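PDB 3NFT: translocator protein BipD from Burkholderia pseudomallei, which is required for invasion of epithelial cells and survival within host cells, and probably regulates secretion of the effectors BipB and BipC by the type III secretion system. Local coordinates for residues A[32-36]-A[37-41]; A[87-90]-A[91-94]; A[266-269]-A[270-273]; A[277-280]-A[281-285]. All blocks are in the same frame, centred on the assembly; numbering follows the deposited sequence.

Contact 1: A[32-36]-A[37-41]; sequences DLRAA and GVDRR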
loop_
_atom_site.group_PDB
_atom_site.type_symbol
_atom_site.label_atom_id
_atom_site.label_comp_id
_atom_site.label_asym_id
_atom_site.label_seq_id
_atom_site.Cartn_x
_atom_site.Cartn_y
_atom_site.Cartn_z
ATOM N N ASP A 32 -20.646 9.583 10.382
ATOM C CA ASP A 32 -19.953 10.209 9.255
ATOM C C ASP A 32 -20.079 9.354 8.001
ATOM O O ASP A 32 -20.271 9.873 6.917
ATOM C CB ASP A 32 -18.454 10.408 9.524
ATOM C CG ASP A 32 -18.150 11.464 10.560
ATOM O OD1 ASP A 32 -19.038 12.268 10.903
ATOM O OD2 ASP A 32 -16.982 11.496 11.011
ATOM N N LEU A 33 -19.919 8.036 8.132
ATOM C CA LEU A 33 -20.036 7.166 6.977
ATOM C C LEU A 33 -21.427 7.257 6.363
ATOM O O LEU A 33 -21.571 7.383 5.142
ATOM C CB LEU A 33 -19.693 5.708 7.336
ATOM C CG LEU A 33 -18.197 5.406 7.485
ATOM C CD1 LEU A 33 -17.909 4.067 8.187
ATOM C CD2 LEU A 33 -17.562 5.404 6.107
ATOM N N ARG A 34 -22.458 7.230 7.202
ATOM C CA ARG A 34 -23.822 7.320 6.698
ATOM C C ARG A 34 -24.046 8.673 6.025
ATOM O O ARG A 34 -24.712 8.752 4.993
ATOM C CB ARG A 34 -24.845 7.053 7.805
ATOM C CG ARG A 34 -24.756 5.649 8.412
ATOM C CD ARG A 34 -25.960 5.352 9.304
ATOM N NE ARG A 34 -25.844 6.000 10.610
ATOM C CZ ARG A 34 -25.253 5.477 11.688
ATOM N NH1 ARG A 34 -24.696 4.268 11.661
ATOM N NH2 ARG A 34 -25.222 6.180 12.818
ATOM N N ALA A 35 -23.453 9.733 6.575
ATOM C CA ALA A 35 -23.541 11.066 5.959
ATOM C C ALA A 35 -22.776 11.187 4.644
ATOM O O ALA A 35 -23.042 12.090 3.843
ATOM C CB ALA A 35 -23.069 12.138 6.942
ATOM N N ALA A 36 -21.815 10.284 4.428
ATOM C CA ALA A 36 -21.109 10.171 3.158
ATOM C C ALA A 36 -21.813 9.205 2.200
ATOM O O ALA A 36 -21.310 8.936 1.091
ATOM C CB ALA A 36 -19.676 9.732 3.392
ATOM N N GLY A 37 -22.963 8.682 2.600
ATOM C CA GLY A 37 -23.806 7.876 1.731
ATOM C C GLY A 37 -23.628 6.380 1.856
ATOM O O GLY A 37 -24.227 5.616 1.097
ATOM N N VAL A 38 -22.864 5.942 2.853
ATOM C CA VAL A 38 -22.554 4.518 3.038
ATOM C C VAL A 38 -23.157 3.993 4.358
ATOM O O VAL A 38 -22.830 4.481 5.426
ATOM C CB VAL A 38 -21.019 4.305 3.018
ATOM C CG1 VAL A 38 -20.651 2.825 3.239
ATOM C CG2 VAL A 38 -20.433 4.793 1.681
ATOM N N ASP A 39 -24.044 3.003 4.260
ATOM C CA ASP A 39 -24.667 2.381 5.418
ATOM C C ASP A 39 -24.804 0.896 5.170
ATOM O O ASP A 39 -25.729 0.457 4.497
ATOM C CB ASP A 39 -26.037 3.002 5.699
ATOM C CG ASP A 39 -26.660 2.496 6.995
ATOM O OD1 ASP A 39 -27.711 3.043 7.387
ATOM O OD2 ASP A 39 -26.147 1.540 7.618
ATOM N N ARG A 40 -23.867 0.125 5.722
ATOM C CA ARG A 40 -23.851 -1.307 5.502
ATOM C C ARG A 40 -25.060 -2.032 6.039
ATOM O O ARG A 40 -25.350 -3.149 5.636
ATOM C CB ARG A 40 -22.587 -1.935 6.094
ATOM C CG ARG A 40 -22.418 -1.714 7.607
ATOM C CD ARG A 40 -21.165 -2.360 8.165
ATOM N NE ARG A 40 -21.408 -3.759 8.413
ATOM C CZ ARG A 40 -20.929 -4.481 9.426
ATOM N NH1 ARG A 40 -20.112 -3.958 10.357
ATOM N NH2 ARG A 40 -21.314 -5.736 9.539
ATOM N N ARG A 41 -25.741 -1.431 7.019
ATOM C CA ARG A 41 -26.913 -2.059 7.594
ATOM C C ARG A 41 -28.023 -2.284 6.549
ATOM O O ARG A 41 -28.822 -3.204 6.676
ATOM C CB ARG A 41 -27.455 -1.214 8.776
ATOM C CG ARG A 41 -26.447 -0.999 9.932
ATOM C CD ARG A 41 -26.917 0.025 10.997
ATOM N NE ARG A 41 -27.329 1.240 10.328
ATOM C CZ ARG A 41 -28.013 2.215 10.906
ATOM N NH1 ARG A 41 -28.326 2.127 12.192
ATOM N NH2 ARG A 41 -28.388 3.264 10.195
HETATM O O HOH W 1 -23.942 2.304 9.292
#
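R34 and R41 bring their guanidinium groups close together, NH1 of R34 lying over the centre of the R41 group, 4.0 Å above its plane, with the two planes 30° apart. Both chains bend at chi3, and this bend turns the R34 end over the R41 group. The carboxylate of D39, bridged to R41 and linked to R34 by water, would offset the repulsion between the two cations. In the modelled conformer of D39, which has an alternate, R41 grips it side-on: NH2 reaches OD1 at 2.9 Å in a salt bridge, and NE reaches the syn lone pair of OD2 at 3.0 Å, both oxygens lying close to the guanidinium plane. OD2 also accepts from the backbone N of R41, this time from above the carboxylate plane, a capping bond at the turn into helix 41-56. With CG anti to the backbone N (chi1 -173°), the D39 carboxylate passes across the R34 chain, whose CD is 3.5 Å from OD1. Water 1 accepts from R34 NH1 and donates to D39 OD2 at 2.9 Å.

Helix 30-35 closes here in a Schellman motif. G37, with positive phi (96°), leaves the helical path, V38 N bonds to L33 O at 3.0 Å and G37 N to R34 O at 3.0 Å, the latter from well above the carbonyl plane. R34 CA adds a CA-H...O contact to V38 O. Away from the charged cluster, L33 and V38 are buried, L33 against D280 and V283 of helix 244-295 and V38 against H88 and L95 of helix 76-103.

Contact 2: A[87-90]-A[91-94]; sequences GHAR and AQRN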
loop_
_atom_site.group_PDB
_atom_site.type_symbol
_atom_site.label_atom_id
_atom_site.label_comp_id
_atom_site.label_asym_id
_atom_site.label_seq_id
_atom_site.Cartn_x
_atom_site.Cartn_y
_atom_site.Cartn_z
ATOM N N GLY A 87 -26.214 -1.109 -4.814
ATOM C CA GLY A 87 -26.185 0.279 -4.432
ATOM C C GLY A 87 -25.106 0.569 -3.420
ATOM O O GLY A 87 -24.445 1.604 -3.465
ATOM N N HIS A 88 -24.931 -0.356 -2.478
ATOM C CA HIS A 88 -23.911 -0.202 -1.446
ATOM C C HIS A 88 -22.511 -0.195 -2.064
ATOM O O HIS A 88 -21.659 0.591 -1.682
ATOM C CB HIS A 88 -24.001 -1.326 -0.428
ATOM C CG HIS A 88 -23.197 -1.069 0.801
ATOM N ND1 HIS A 88 -22.172 -1.887 1.233
ATOM C CD2 HIS A 88 -23.258 -0.042 1.678
ATOM C CE1 HIS A 88 -21.650 -1.372 2.339
ATOM N NE2 HIS A 88 -22.299 -0.259 2.628
ATOM N N ALA A 89 -22.274 -1.082 -3.029
ATOM C CA ALA A 89 -20.973 -1.147 -3.678
ATOM C C ALA A 89 -20.678 0.169 -4.422
ATOM O O ALA A 89 -19.536 0.677 -4.412
ATOM C CB ALA A 89 -20.955 -2.344 -4.638
ATOM N N ARG A 90 -21.708 0.732 -5.049
ATOM C CA ARG A 90 -21.545 2.024 -5.751
ATOM C C ARG A 90 -21.187 3.133 -4.753
ATOM O O ARG A 90 -20.253 3.921 -4.967
ATOM C CB ARG A 90 -22.802 2.389 -6.538
ATOM C CG ARG A 90 -23.029 1.492 -7.732
ATOM C CD ARG A 90 -24.056 2.112 -8.716
ATOM N NE ARG A 90 -24.834 1.107 -9.451
ATOM C CZ ARG A 90 -24.335 0.220 -10.316
ATOM N NH1 ARG A 90 -23.032 0.158 -10.582
ATOM N NH2 ARG A 90 -25.157 -0.633 -10.920
ATOM N N ALA A 91 -21.886 3.142 -3.625
ATOM C CA ALA A 91 -21.640 4.155 -2.604
ATOM C C ALA A 91 -20.239 4.016 -2.014
ATOM O O ALA A 91 -19.533 5.002 -1.773
ATOM C CB ALA A 91 -22.709 4.084 -1.524
ATOM N N GLN A 92 -19.820 2.769 -1.801
ATOM C CA GLN A 92 -18.490 2.522 -1.275
ATOM C C GLN A 92 -17.414 2.983 -2.248
ATOM O O GLN A 92 -16.431 3.624 -1.856
ATOM C CB GLN A 92 -18.306 1.047 -0.984
ATOM C CG GLN A 92 -19.052 0.508 0.192
ATOM C CD GLN A 92 -18.914 -1.004 0.316
ATOM O OE1 GLN A 92 -19.040 -1.722 -0.676
ATOM N NE2 GLN A 92 -18.680 -1.499 1.559
ATOM N N ARG A 93 -17.577 2.620 -3.519
ATOM C CA ARG A 93 -16.610 3.031 -4.547
ATOM C C ARG A 93 -16.525 4.549 -4.650
ATOM O O ARG A 93 -15.436 5.121 -4.769
ATOM C CB ARG A 93 -16.982 2.429 -5.907
ATOM C CG ARG A 93 -15.893 2.665 -6.966
ATOM C CD ARG A 93 -16.151 1.938 -8.288
ATOM N NE ARG A 93 -15.030 2.133 -9.229
ATOM C CZ ARG A 93 -14.052 1.258 -9.485
ATOM N NH1 ARG A 93 -13.999 0.066 -8.895
ATOM N NH2 ARG A 93 -13.110 1.576 -10.371
ATOM N N ASN A 94 -17.686 5.200 -4.621
ATOM C CA ASN A 94 -17.739 6.667 -4.710
ATOM C C ASN A 94 -16.959 7.305 -3.560
ATOM O O ASN A 94 -16.211 8.265 -3.770
ATOM C CB ASN A 94 -19.181 7.171 -4.688
ATOM C CG ASN A 94 -19.937 6.946 -5.999
ATOM O OD1 ASN A 94 -21.160 7.107 -6.031
ATOM N ND2 ASN A 94 -19.235 6.585 -7.067
#
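H88 and Q92, one helical turn apart, make the main side-chain contact of this segment of helix 76-103. It is a CH-pi interaction: Q92 CG lies 4.0 Å from the centroid of the imidazole, over one face and displaced toward the rim. The amide that follows slants down beside the rim of the ring, its plane turned 40° from that of the imidazole. The geometry comes from different first torsions: H88 has CG anti to its backbone N (chi1 -167°), whereas Q92 places CG beside its own N and runs extended from there, bringing the methylene back over the ring.

Main-chain hydrogen bonds form a second group. A91 N to G87 O (3.0 Å), Q92 N to H88 O (2.9 Å), R93 N to A89 O (2.9 Å) and N94 N to R90 O (2.9 Å) are regular i to i+4 bonds of an alpha-helix.

Packing against neighbouring helices and the loop is the third. A91 and Q92 touch V38 of the loop after helix 30-35, A89 rests on I137 and A141 of helix 121-160, and H88 meets Y272 and N276 of helix 244-295.

R90 and N94 are exposed, whereas H88 and Q92 are buried. The chemistry therefore divides round the helix: a polar pair covered by neighbouring helices and in contact through a methylene and a ring face, with charge and amide on the outer side, as befits a helix packed within a bundle.

Contact 3: A[266-269]-A[270-273]; sequences QTLV and EKYS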
loop_
_atom_site.group_PDB
_atom_site.type_symbol
_atom_site.label_atom_id
_atom_site.label_comp_id
_atom_site.label_asym_id
_atom_site.label_seq_id
_atom_site.Cartn_x
_atom_site.Cartn_y
_atom_site.Cartn_z
ATOM N N GLN A 266 -26.361 -18.021 4.385
ATOM C CA GLN A 266 -26.114 -17.348 5.669
ATOM C C GLN A 266 -24.630 -17.149 5.908
ATOM O O GLN A 266 -24.181 -16.072 6.344
ATOM C CB GLN A 266 -26.705 -18.159 6.815
ATOM C CG GLN A 266 -26.442 -17.579 8.219
ATOM C CD GLN A 266 -27.253 -16.333 8.529
ATOM O OE1 GLN A 266 -26.720 -15.342 9.058
ATOM N NE2 GLN A 266 -28.541 -16.388 8.271
ATOM N N THR A 267 -23.853 -18.206 5.677
ATOM C CA THR A 267 -22.401 -18.137 5.849
ATOM C C THR A 267 -21.781 -17.067 4.955
ATOM O O THR A 267 -20.975 -16.224 5.394
ATOM C CB THR A 267 -21.783 -19.544 5.582
ATOM O OG1 THR A 267 -22.311 -20.429 6.566
ATOM C CG2 THR A 267 -20.243 -19.489 5.647
ATOM N N LEU A 268 -22.174 -17.047 3.686
ATOM C CA LEU A 268 -21.597 -16.077 2.787
ATOM C C LEU A 268 -22.046 -14.632 3.136
ATOM O O LEU A 268 -21.276 -13.680 3.013
ATOM C CB LEU A 268 -21.880 -16.511 1.336
ATOM C CG LEU A 268 -20.815 -17.491 0.750
ATOM C CD1 LEU A 268 -20.116 -18.454 1.711
ATOM C CD2 LEU A 268 -21.369 -18.320 -0.428
ATOM N N VAL A 269 -23.271 -14.475 3.629
ATOM C CA VAL A 269 -23.744 -13.151 4.040
ATOM C C VAL A 269 -22.936 -12.675 5.259
ATOM O O VAL A 269 -22.638 -11.493 5.409
ATOM C CB VAL A 269 -25.260 -13.164 4.301
ATOM C CG1 VAL A 269 -25.715 -11.911 5.024
ATOM C CG2 VAL A 269 -26.025 -13.315 2.994
ATOM N N GLU A 270 -22.577 -13.583 6.142
ATOM C CA GLU A 270 -21.707 -13.215 7.278
ATOM C C GLU A 270 -20.325 -12.760 6.811
ATOM O O GLU A 270 -19.736 -11.831 7.350
ATOM C CB GLU A 270 -21.602 -14.389 8.247
ATOM C CG GLU A 270 -22.861 -14.600 9.058
ATOM C CD GLU A 270 -22.921 -15.927 9.778
ATOM O OE1 GLU A 270 -21.940 -16.714 9.728
ATOM O OE2 GLU A 270 -23.977 -16.188 10.394
ATOM N N LYS A 271 -19.791 -13.411 5.778
ATOM C CA LYS A 271 -18.507 -13.032 5.246
ATOM C C LYS A 271 -18.606 -11.677 4.542
ATOM O O LYS A 271 -17.692 -10.864 4.648
ATOM C CB LYS A 271 -17.998 -14.110 4.298
ATOM C CG LYS A 271 -17.742 -15.422 4.974
ATOM C CD LYS A 271 -17.367 -16.452 3.958
ATOM C CE LYS A 271 -16.969 -17.739 4.620
ATOM N NZ LYS A 271 -16.946 -18.820 3.592
ATOM N N TYR A 272 -19.726 -11.429 3.847
ATOM C CA TYR A 272 -19.987 -10.148 3.212
ATOM C C TYR A 272 -20.055 -9.035 4.286
ATOM O O TYR A 272 -19.512 -7.959 4.106
ATOM C CB TYR A 272 -21.290 -10.241 2.435
ATOM C CG TYR A 272 -21.816 -8.941 1.931
ATOM C CD1 TYR A 272 -21.145 -8.210 0.946
ATOM C CD2 TYR A 272 -23.004 -8.415 2.427
ATOM C CE1 TYR A 272 -21.649 -6.987 0.490
ATOM C CE2 TYR A 272 -23.510 -7.211 1.959
ATOM C CZ TYR A 272 -22.840 -6.504 0.989
ATOM O OH TYR A 272 -23.317 -5.288 0.549
ATOM N N SER A 273 -20.728 -9.315 5.391
ATOM C CA SER A 273 -20.787 -8.368 6.506
ATOM C C SER A 273 -19.393 -8.031 7.056
ATOM O O SER A 273 -19.111 -6.882 7.389
ATOM C CB SER A 273 -21.694 -8.922 7.602
ATOM O OG SER A 273 -23.006 -9.099 7.099
#
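The carbonyl oxygen of V269 accepts two hydrogen bonds from one residue, S273: the backbone N at 2.9 Å and, in the modelled conformer of the side chain, which has an alternate, the hydroxyl OG at 3.0 Å. The two donors arrive from opposite faces of the carbonyl plane. OG can fold back to the preceding turn because it stands anti to the carbonyl carbon of S273, beside the backbone N (chi1 -61°). Regular i to i+4 bonds continue the helix, the shortest of the others being Y272 N to L268 O at 2.9 Å.

On another side, K271 runs extended alongside T267, the two side chains pointing the same way, with K271 CE 3.9 Å from T267 CG2. L268 crosses the same chain obliquely, its CD1 coming to 3.7 Å from K271 NZ. The ammonium itself is bound by the backbone O of E208, while T267 OG1 bonds to N263 O. Y272 reaches away toward Y140 and V144 of helix 121-160 and V85 and H88 of helix 76-103.

This stretch lies in a predicted coiled coil. Its chemistry implies a lysine whose aliphatic length is packed against T267 and L268 while its buried charge is answered by a main-chain carbonyl, and a serine hydroxyl that can be satisfied by its own helix, at least in one conformer.

Contact 4: A[277-280]-A[281-285]; sequences SNFD and NLVKV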
loop_
_atom_site.group_PDB
_atom_site.type_symbol
_atom_site.label_atom_id
_atom_site.label_comp_id
_atom_site.label_asym_id
_atom_site.label_seq_id
_atom_site.Cartn_x
_atom_site.Cartn_y
_atom_site.Cartn_z
ATOM N N SER A 277 -17.556 -4.411 7.178
ATOM C CA SER A 277 -16.828 -3.927 8.350
ATOM C C SER A 277 -15.404 -3.515 7.977
ATOM O O SER A 277 -14.941 -2.439 8.358
ATOM C CB SER A 277 -16.844 -4.984 9.457
ATOM O OG SER A 277 -16.079 -4.560 10.571
ATOM N N ASN A 278 -14.712 -4.366 7.202
ATOM C CA ASN A 278 -13.379 -4.026 6.691
ATOM C C ASN A 278 -13.378 -2.730 5.864
ATOM O O ASN A 278 -12.446 -1.924 5.958
ATOM C CB ASN A 278 -12.795 -5.174 5.861
ATOM C CG ASN A 278 -12.232 -6.302 6.721
ATOM O OD1 ASN A 278 -12.066 -6.153 7.940
ATOM N ND2 ASN A 278 -11.872 -7.425 6.079
ATOM N N PHE A 279 -14.422 -2.511 5.067
ATOM C CA PHE A 279 -14.510 -1.289 4.294
ATOM C C PHE A 279 -14.619 -0.069 5.219
ATOM O O PHE A 279 -13.904 0.913 5.058
ATOM C CB PHE A 279 -15.696 -1.274 3.331
ATOM C CG PHE A 279 -15.857 0.039 2.641
ATOM C CD1 PHE A 279 -15.188 0.311 1.449
ATOM C CD2 PHE A 279 -16.654 1.034 3.190
ATOM C CE1 PHE A 279 -15.314 1.538 0.819
ATOM C CE2 PHE A 279 -16.777 2.274 2.539
ATOM C CZ PHE A 279 -16.087 2.520 1.378
ATOM N N ASP A 280 -15.516 -0.158 6.185
ATOM C CA ASP A 280 -15.679 0.939 7.141
ATOM C C ASP A 280 -14.350 1.251 7.845
ATOM O O ASP A 280 -13.980 2.421 8.012
ATOM C CB ASP A 280 -16.772 0.594 8.135
ATOM C CG ASP A 280 -18.161 0.626 7.517
ATOM O OD1 ASP A 280 -19.138 0.336 8.250
ATOM O OD2 ASP A 280 -18.300 0.981 6.319
ATOM N N ASN A 281 -13.635 0.211 8.263
ATOM C CA ASN A 281 -12.323 0.389 8.887
ATOM C C ASN A 281 -11.307 1.005 7.942
ATOM O O ASN A 281 -10.526 1.872 8.335
ATOM C CB ASN A 281 -11.778 -0.938 9.386
ATOM C CG ASN A 281 -12.493 -1.447 10.610
ATOM O OD1 ASN A 281 -13.206 -0.703 11.288
ATOM N ND2 ASN A 281 -12.306 -2.727 10.907
ATOM N N LEU A 282 -11.321 0.574 6.686
ATOM C CA LEU A 282 -10.470 1.176 5.653
ATOM C C LEU A 282 -10.701 2.678 5.509
ATOM O O LEU A 282 -9.752 3.462 5.477
ATOM C CB LEU A 282 -10.656 0.477 4.305
ATOM C CG LEU A 282 -9.953 1.045 3.059
ATOM C CD1 LEU A 282 -8.415 1.029 3.210
ATOM C CD2 LEU A 282 -10.393 0.286 1.782
ATOM N N VAL A 283 -11.962 3.072 5.459
ATOM C CA VAL A 283 -12.291 4.484 5.352
ATOM C C VAL A 283 -11.808 5.238 6.589
ATOM O O VAL A 283 -11.277 6.342 6.472
ATOM C CB VAL A 283 -13.799 4.710 5.150
ATOM C CG1 VAL A 283 -14.145 6.219 5.324
ATOM C CG2 VAL A 283 -14.200 4.183 3.814
ATOM N N LYS A 284 -12.018 4.660 7.778
ATOM C CA LYS A 284 -11.564 5.308 9.022
ATOM C C LYS A 284 -10.038 5.463 9.052
ATOM O O LYS A 284 -9.510 6.494 9.466
ATOM C CB LYS A 284 -12.065 4.530 10.237
ATOM C CG LYS A 284 -13.576 4.661 10.465
ATOM C CD LYS A 284 -14.097 3.706 11.516
ATOM C CE LYS A 284 -15.626 3.753 11.579
ATOM N NZ LYS A 284 -16.172 2.973 12.727
ATOM N N VAL A 285 -9.326 4.445 8.569
ATOM C CA VAL A 285 -7.870 4.515 8.444
ATOM C C VAL A 285 -7.428 5.595 7.454
ATOM O O VAL A 285 -6.565 6.416 7.753
ATOM C CB VAL A 285 -7.260 3.138 8.056
ATOM C CG1 VAL A 285 -5.804 3.290 7.640
ATOM C CG2 VAL A 285 -7.389 2.202 9.241
HETATM O O HOH W 2 -10.350 -4.132 9.190
#
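F279 and V283 make the apolar contact of this turn of helix 244-295. The valine methyl CG2 sits over one face of the phenyl ring, near its outer end, 3.5 Å from both CE2 and CZ. F279 has CG anti to its backbone N (chi1 174°), whereas CG2 of V283 is the branch anti to the carbonyl carbon, and these choices bring methyl and ring face together. D280 OD2 lies in the ring plane, at its edge.

The polar side chains meet through solvent. Water 2 donates to N278 OD1 at 2.9 Å and accepts from N281 ND2 at 3.0 Å, joining two amides on the same face of the helix. N278 ND2 in turn bonds to D120 of the second subunit, and N281 packs on L293 there, so this polar face belongs to the interface between the two copies.

The segment falls within a predicted coiled coil, and its buried face fits that role: F279 touches I137 and L282 touches V129, both of helix 121-160, which holds the other predicted coiled-coil range. Separately, F279 and L282 pack on L96 of helix 76-103, and V283 on L95.

Backbone bonds carry the helix through without a break. L282 N to N278 O is 2.8 Å and V283 N to F279 O is 2.9 Å.

K284 runs extended past D280 O, its CG 3.3 Å away; its charged NZ forms a salt bridge with D30, just ahead of L33, which K284 also touches.

How the contacts relate
Along the chain the four contacts come in series: contact 1 at the end of helix 30-35 and the following loop, contact 2 on helix 76-103, then contacts 3 and 4 on helix 244-295. Contact 1 lies about 10 Å from contact 2 and 11 Å from contact 4, centre to centre, and touches both; contacts 2 and 4 are about 13 Å apart. Contact 3 is farther from the others, about 17 to 19 Å, centre to centre. The loop after helix 30-35 thus rests on two long helices. The N-terminal domain acts as an intramolecular chaperone that prevents premature oligomerization through the coiled coil, and contact 1 is consistent with that covering role.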